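Local coordinates for lipoprotein (Mycoplasma mycoides subsp. capri, PDB 7ADK), which is probably a peptidase of the chymotrypsin-like PA clan, of the serine type, carried as a lipoprotein by a mycoplasma, at residues 441-455 with 537-549. Numbering follows the deposited sequence.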
loop_
_atom_site.group_PDB
_atom_site.type_symbol
_atom_site.label_atom_id
_atom_site.label_comp_id
_atom_site.label_asym_id
_atom_site.label_seq_id
_atom_site.Cartn_x
_atom_site.Cartn_y
_atom_site.Cartn_z
ATOM N N THR B 441 24.439 -10.901 25.539
ATOM C CA THR B 441 24.515 -11.512 24.193
ATOM C C THR B 441 23.465 -12.590 23.900
ATOM O O THR B 441 23.241 -12.923 22.738
ATOM C CB THR B 441 25.899 -12.133 23.957
ATOM O OG1 THR B 441 26.124 -13.166 24.886
ATOM C CG2 THR B 441 27.034 -11.138 24.091
ATOM N N LYS B 442 22.788 -13.122 24.923
ATOM C CA LYS B 442 21.875 -14.265 24.826
ATOM C C LYS B 442 20.469 -13.873 25.270
ATOM O O LYS B 442 20.234 -13.573 26.436
ATOM C CB LYS B 442 22.481 -15.410 25.643
ATOM C CG LYS B 442 21.859 -16.770 25.328
ATOM C CD LYS B 442 22.751 -17.878 25.889
ATOM C CE LYS B 442 22.327 -19.239 25.357
ATOM N NZ LYS B 442 23.462 -20.176 25.258
ATOM N N PHE B 443 19.552 -13.842 24.309
ATOM C CA PHE B 443 18.237 -13.203 24.408
ATOM C C PHE B 443 17.100 -14.199 24.211
ATOM O O PHE B 443 17.242 -15.161 23.465
ATOM C CB PHE B 443 18.121 -12.082 23.375
ATOM C CG PHE B 443 18.929 -10.849 23.699
ATOM C CD1 PHE B 443 20.299 -10.800 23.419
ATOM C CD2 PHE B 443 18.303 -9.748 24.290
ATOM C CE1 PHE B 443 21.034 -9.643 23.688
ATOM C CE2 PHE B 443 19.033 -8.583 24.556
ATOM C CZ PHE B 443 20.394 -8.530 24.243
ATOM N N TYR B 444 15.965 -13.941 24.861
ATOM C CA TYR B 444 14.765 -14.763 24.850
ATOM C C TYR B 444 13.585 -13.961 24.335
ATOM O O TYR B 444 13.364 -12.812 24.728
ATOM C CB TYR B 444 14.483 -15.349 26.231
ATOM C CG TYR B 444 15.649 -16.112 26.794
ATOM C CD1 TYR B 444 16.692 -15.418 27.419
ATOM C CD2 TYR B 444 15.747 -17.496 26.603
ATOM C CE1 TYR B 444 17.873 -16.086 27.763
ATOM C CE2 TYR B 444 16.914 -18.168 26.991
ATOM C CZ TYR B 444 17.998 -17.461 27.522
ATOM O OH TYR B 444 19.175 -18.093 27.733
ATOM N N PHE B 445 12.867 -14.558 23.393
ATOM C CA PHE B 445 11.794 -13.939 22.636
ATOM C C PHE B 445 10.475 -14.708 22.831
ATOM O O PHE B 445 10.436 -15.910 22.637
ATOM C CB PHE B 445 12.190 -13.895 21.162
ATOM C CG PHE B 445 13.362 -12.979 20.816
ATOM C CD1 PHE B 445 14.698 -13.399 20.952
ATOM C CD2 PHE B 445 13.095 -11.694 20.308
ATOM C CE1 PHE B 445 15.752 -12.530 20.618
ATOM C CE2 PHE B 445 14.144 -10.832 19.946
ATOM C CZ PHE B 445 15.470 -11.246 20.107
ATOM N N GLY B 446 9.404 -14.020 23.228
ATOM C CA GLY B 446 8.068 -14.573 23.298
ATOM C C GLY B 446 7.429 -14.602 21.928
ATOM O O GLY B 446 7.525 -13.662 21.152
ATOM N N THR B 447 6.788 -15.700 21.579
ATOM C CA THR B 447 6.122 -15.916 20.295
ATOM C C THR B 447 4.993 -16.919 20.513
ATOM O O THR B 447 4.646 -17.204 21.664
ATOM C CB THR B 447 7.153 -16.348 19.222
ATOM O OG1 THR B 447 6.552 -16.321 17.961
ATOM C CG2 THR B 447 7.751 -17.737 19.433
ATOM N N ASN B 448 4.438 -17.507 19.462
ATOM C CA ASN B 448 3.503 -18.619 19.574
ATOM C C ASN B 448 4.017 -19.928 18.966
ATOM O O ASN B 448 4.930 -19.965 18.153
ATOM C CB ASN B 448 2.120 -18.199 19.116
ATOM C CG ASN B 448 2.045 -17.939 17.654
ATOM O OD1 ASN B 448 2.846 -17.238 17.076
ATOM N ND2 ASN B 448 1.090 -18.526 17.006
ATOM N N SER B 449 3.470 -21.038 19.434
ATOM C CA SER B 449 3.977 -22.397 19.200
ATOM C C SER B 449 3.911 -22.859 17.741
ATOM O O SER B 449 4.870 -23.440 17.240
ATOM C CB SER B 449 3.245 -23.387 20.101
ATOM O OG SER B 449 3.943 -24.585 20.175
ATOM N N HIS B 450 2.861 -22.521 16.992
ATOM C CA HIS B 450 2.864 -22.816 15.557
ATOM C C HIS B 450 3.841 -21.964 14.728
ATOM O O HIS B 450 4.114 -22.309 13.579
ATOM C CB HIS B 450 1.455 -22.797 14.978
ATOM C CG HIS B 450 0.916 -21.450 14.615
ATOM N ND1 HIS B 450 0.019 -20.718 15.337
ATOM C CD2 HIS B 450 1.075 -20.810 13.420
ATOM C CE1 HIS B 450 -0.374 -19.677 14.598
ATOM N NE2 HIS B 450 0.270 -19.668 13.424
ATOM N N VAL B 451 4.395 -20.880 15.283
ATOM C CA VAL B 451 5.490 -20.117 14.666
ATOM C C VAL B 451 6.831 -20.702 15.074
ATOM O O VAL B 451 7.681 -20.940 14.224
ATOM C CB VAL B 451 5.377 -18.607 14.964
ATOM C CG1 VAL B 451 6.599 -17.804 14.524
ATOM C CG2 VAL B 451 4.148 -18.020 14.281
ATOM N N ALA B 452 7.017 -21.003 16.357
ATOM C CA ALA B 452 8.258 -21.562 16.869
ATOM C C ALA B 452 8.587 -22.963 16.315
ATOM O O ALA B 452 9.757 -23.314 16.208
ATOM C CB ALA B 452 8.187 -21.570 18.391
ATOM N N LYS B 453 7.598 -23.773 15.904
ATOM C CA LYS B 453 7.817 -25.053 15.203
ATOM C C LYS B 453 8.414 -24.925 13.792
ATOM O O LYS B 453 8.821 -25.928 13.222
ATOM C CB LYS B 453 6.589 -25.976 15.278
ATOM C CG LYS B 453 5.462 -25.789 14.252
ATOM C CD LYS B 453 4.462 -26.958 14.347
ATOM C CE LYS B 453 3.388 -26.938 13.251
ATOM N NZ LYS B 453 2.639 -28.213 13.165
ATOM N N GLY B 454 8.526 -23.716 13.247
ATOM C CA GLY B 454 9.299 -23.450 12.040
ATOM C C GLY B 454 10.806 -23.592 12.233
ATOM O O GLY B 454 11.545 -23.698 11.258
ATOM N N ILE B 455 11.292 -23.625 13.477
ATOM C CA ILE B 455 12.677 -23.965 13.795
ATOM C C ILE B 455 12.879 -25.476 13.579
ATOM O O ILE B 455 12.539 -26.283 14.439
ATOM C CB ILE B 455 13.083 -23.481 15.209
ATOM C CG1 ILE B 455 12.837 -21.977 15.436
ATOM C CG2 ILE B 455 14.562 -23.764 15.460
ATOM C CD1 ILE B 455 12.993 -21.528 16.871
ATOM N N PHE B 537 -2.872 -27.653 25.098
ATOM C CA PHE B 537 -1.839 -26.623 25.028
ATOM C C PHE B 537 -2.450 -25.220 24.927
ATOM O O PHE B 537 -3.630 -25.051 24.633
ATOM C CB PHE B 537 -0.858 -26.932 23.879
ATOM C CG PHE B 537 -1.233 -26.372 22.527
ATOM C CD1 PHE B 537 -0.393 -25.459 21.881
ATOM C CD2 PHE B 537 -2.444 -26.726 21.918
ATOM C CE1 PHE B 537 -0.775 -24.894 20.658
ATOM C CE2 PHE B 537 -2.830 -26.155 20.702
ATOM C CZ PHE B 537 -1.995 -25.230 20.074
ATOM N N ALA B 538 -1.644 -24.193 25.153
ATOM C CA ALA B 538 -1.955 -22.822 24.749
ATOM C C ALA B 538 -0.929 -22.362 23.722
ATOM O O ALA B 538 0.251 -22.646 23.914
ATOM C CB ALA B 538 -1.928 -21.933 25.975
ATOM N N ASP B 539 -1.327 -21.681 22.654
ATOM C CA ASP B 539 -0.398 -21.342 21.574
ATOM C C ASP B 539 0.575 -20.207 21.970
ATOM O O ASP B 539 0.416 -19.049 21.605
ATOM C CB ASP B 539 -1.188 -21.096 20.283
ATOM C CG ASP B 539 -0.328 -21.170 19.014
ATOM O OD1 ASP B 539 0.752 -21.786 19.048
ATOM O OD2 ASP B 539 -0.702 -20.585 17.977
ATOM N N PHE B 540 1.594 -20.542 22.758
ATOM C CA PHE B 540 2.657 -19.657 23.254
ATOM C C PHE B 540 4.000 -20.413 23.371
ATOM O O PHE B 540 4.030 -21.523 23.895
ATOM C CB PHE B 540 2.234 -19.061 24.603
ATOM C CG PHE B 540 3.344 -18.357 25.353
ATOM C CD1 PHE B 540 3.995 -17.252 24.787
ATOM C CD2 PHE B 540 3.775 -18.842 26.595
ATOM C CE1 PHE B 540 5.068 -16.639 25.447
ATOM C CE2 PHE B 540 4.839 -18.220 27.268
ATOM C CZ PHE B 540 5.478 -17.115 26.696
ATOM N N ALA B 541 5.107 -19.831 22.921
ATOM C CA ALA B 541 6.427 -20.440 22.996
ATOM C C ALA B 541 7.510 -19.387 23.239
ATOM O O ALA B 541 7.302 -18.216 22.940
ATOM C CB ALA B 541 6.660 -21.246 21.719
ATOM N N ILE B 542 8.662 -19.775 23.771
ATOM C CA ILE B 542 9.768 -18.851 24.053
ATOM C C ILE B 542 11.048 -19.329 23.377
ATOM O O ILE B 542 11.535 -20.418 23.663
ATOM C CB ILE B 542 9.966 -18.636 25.561
ATOM C CG1 ILE B 542 8.645 -18.269 26.254
ATOM C CG2 ILE B 542 11.039 -17.564 25.805
ATOM C CD1 ILE B 542 8.741 -18.185 27.765
ATOM N N VAL B 543 11.589 -18.527 22.470
ATOM C CA VAL B 543 12.755 -18.828 21.639
ATOM C C VAL B 543 13.997 -18.112 22.156
ATOM O O VAL B 543 13.996 -16.909 22.378
ATOM C CB VAL B 543 12.491 -18.432 20.173
ATOM C CG1 VAL B 543 13.748 -18.550 19.298
ATOM C CG2 VAL B 543 11.379 -19.307 19.592
ATOM N N GLU B 544 15.080 -18.846 22.316
ATOM C CA GLU B 544 16.410 -18.334 22.630
ATOM C C GLU B 544 17.193 -18.040 21.347
ATOM O O GLU B 544 17.208 -18.846 20.419
ATOM C CB GLU B 544 17.114 -19.363 23.513
ATOM C CG GLU B 544 18.541 -18.993 23.923
ATOM C CD GLU B 544 19.222 -20.125 24.706
ATOM O OE1 GLU B 544 19.781 -21.036 24.060
ATOM O OE2 GLU B 544 19.254 -20.075 25.957
ATOM N N VAL B 545 17.867 -16.895 21.312
ATOM C CA VAL B 545 18.835 -16.532 20.283
ATOM C C VAL B 545 20.155 -16.134 20.938
ATOM O O VAL B 545 20.208 -15.199 21.736
ATOM C CB VAL B 545 18.283 -15.428 19.373
ATOM C CG1 VAL B 545 19.255 -15.137 18.250
ATOM C CG2 VAL B 545 16.947 -15.785 18.735
ATOM N N ASP B 546 21.241 -16.832 20.604
ATOM C CA ASP B 546 22.580 -16.580 21.148
ATOM C C ASP B 546 23.456 -15.854 20.121
ATOM O O ASP B 546 24.112 -16.469 19.281
ATOM C CB ASP B 546 23.177 -17.903 21.650
ATOM C CG ASP B 546 24.483 -17.759 22.446
ATOM O OD1 ASP B 546 25.121 -16.693 22.424
ATOM O OD2 ASP B 546 24.828 -18.731 23.153
ATOM N N PHE B 547 23.429 -14.511 20.145
ATOM C CA PHE B 547 24.126 -13.709 19.136
ATOM C C PHE B 547 25.656 -13.831 19.207
ATOM O O PHE B 547 26.323 -13.659 18.189
ATOM C CB PHE B 547 23.712 -12.244 19.252
ATOM C CG PHE B 547 22.263 -11.977 18.914
ATOM C CD1 PHE B 547 21.833 -12.124 17.578
ATOM C CD2 PHE B 547 21.359 -11.590 19.912
ATOM C CE1 PHE B 547 20.488 -11.884 17.251
ATOM C CE2 PHE B 547 20.013 -11.337 19.581
ATOM C CZ PHE B 547 19.588 -11.492 18.251
ATOM N N ALA B 548 26.231 -14.210 20.360
ATOM C CA ALA B 548 27.664 -14.473 20.490
ATOM C C ALA B 548 28.127 -15.716 19.703
ATOM O O ALA B 548 29.328 -15.894 19.480
ATOM C CB ALA B 548 28.026 -14.597 21.959
ATOM N N LYS B 549 27.191 -16.544 19.212
ATOM C CA LYS B 549 27.421 -17.530 18.147
ATOM C C LYS B 549 26.431 -17.409 16.988
ATOM O O LYS B 549 26.068 -18.402 16.387
ATOM C CB LYS B 549 27.610 -18.960 18.682
ATOM C CG LYS B 549 26.416 -19.546 19.442
ATOM C CD LYS B 549 26.605 -21.043 19.693
ATOM C CE LYS B 549 25.721 -21.519 20.830
ATOM N NZ LYS B 549 25.738 -22.964 21.021
#
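H450 and D539 meet where two antiparallel strands run out at one end. H450 ND1 donates to the syn lone pair of D539 OD2 at 2.7 Å, with ring and carboxylate nearly coplanar. The H450 torsion that sets CG between backbone N and carbonyl carbon (chi1 83°) swings the imidazole to that oxygen. D539 OD1, through its own syn lone pair, takes the backbone N of H450 at 3.0 Å, so one residue engages both oxygens. N448 ND2 reaches D539 OD2 at 2.9 Å from above the carboxylate plane; these three bonds together should fix the carboxylate's rotation.

The backbone pairing of strands 442-447 and 541-546 is regular: F443 with V545, F445 with V543 and T447 with A541 are hydrogen-bonded pairs. F547 N extends the series to T441 O, and at this end the F443 and F547 rings meet obliquely.

On the face that carries K442, Y444, E544 and D546, charge and hydroxyl gather. K442 NZ bridges to D546 OD2 at 2.9 Å, above the carboxylate plane, with a longer bridge to E544 OE1. Y444 lies alongside E544, its OH donating to E544 OE2 at 2.7 Å from the anti side; Y832 OH is a second partner of that oxygen.

The opposite face, with F443, F445, A541, V543 and V545, is mostly apolar. A452 CB rests on A541 CB at 3.7 Å, and I455 CD1 touches V543 CG2 at 3.9 Å.

H450 also touches S759, and the His-Asp-Ser order, with the histidine just after a barrel strand, is consistent with the catalytic triad of a chymotrypsin-like PA-clan serine peptidase.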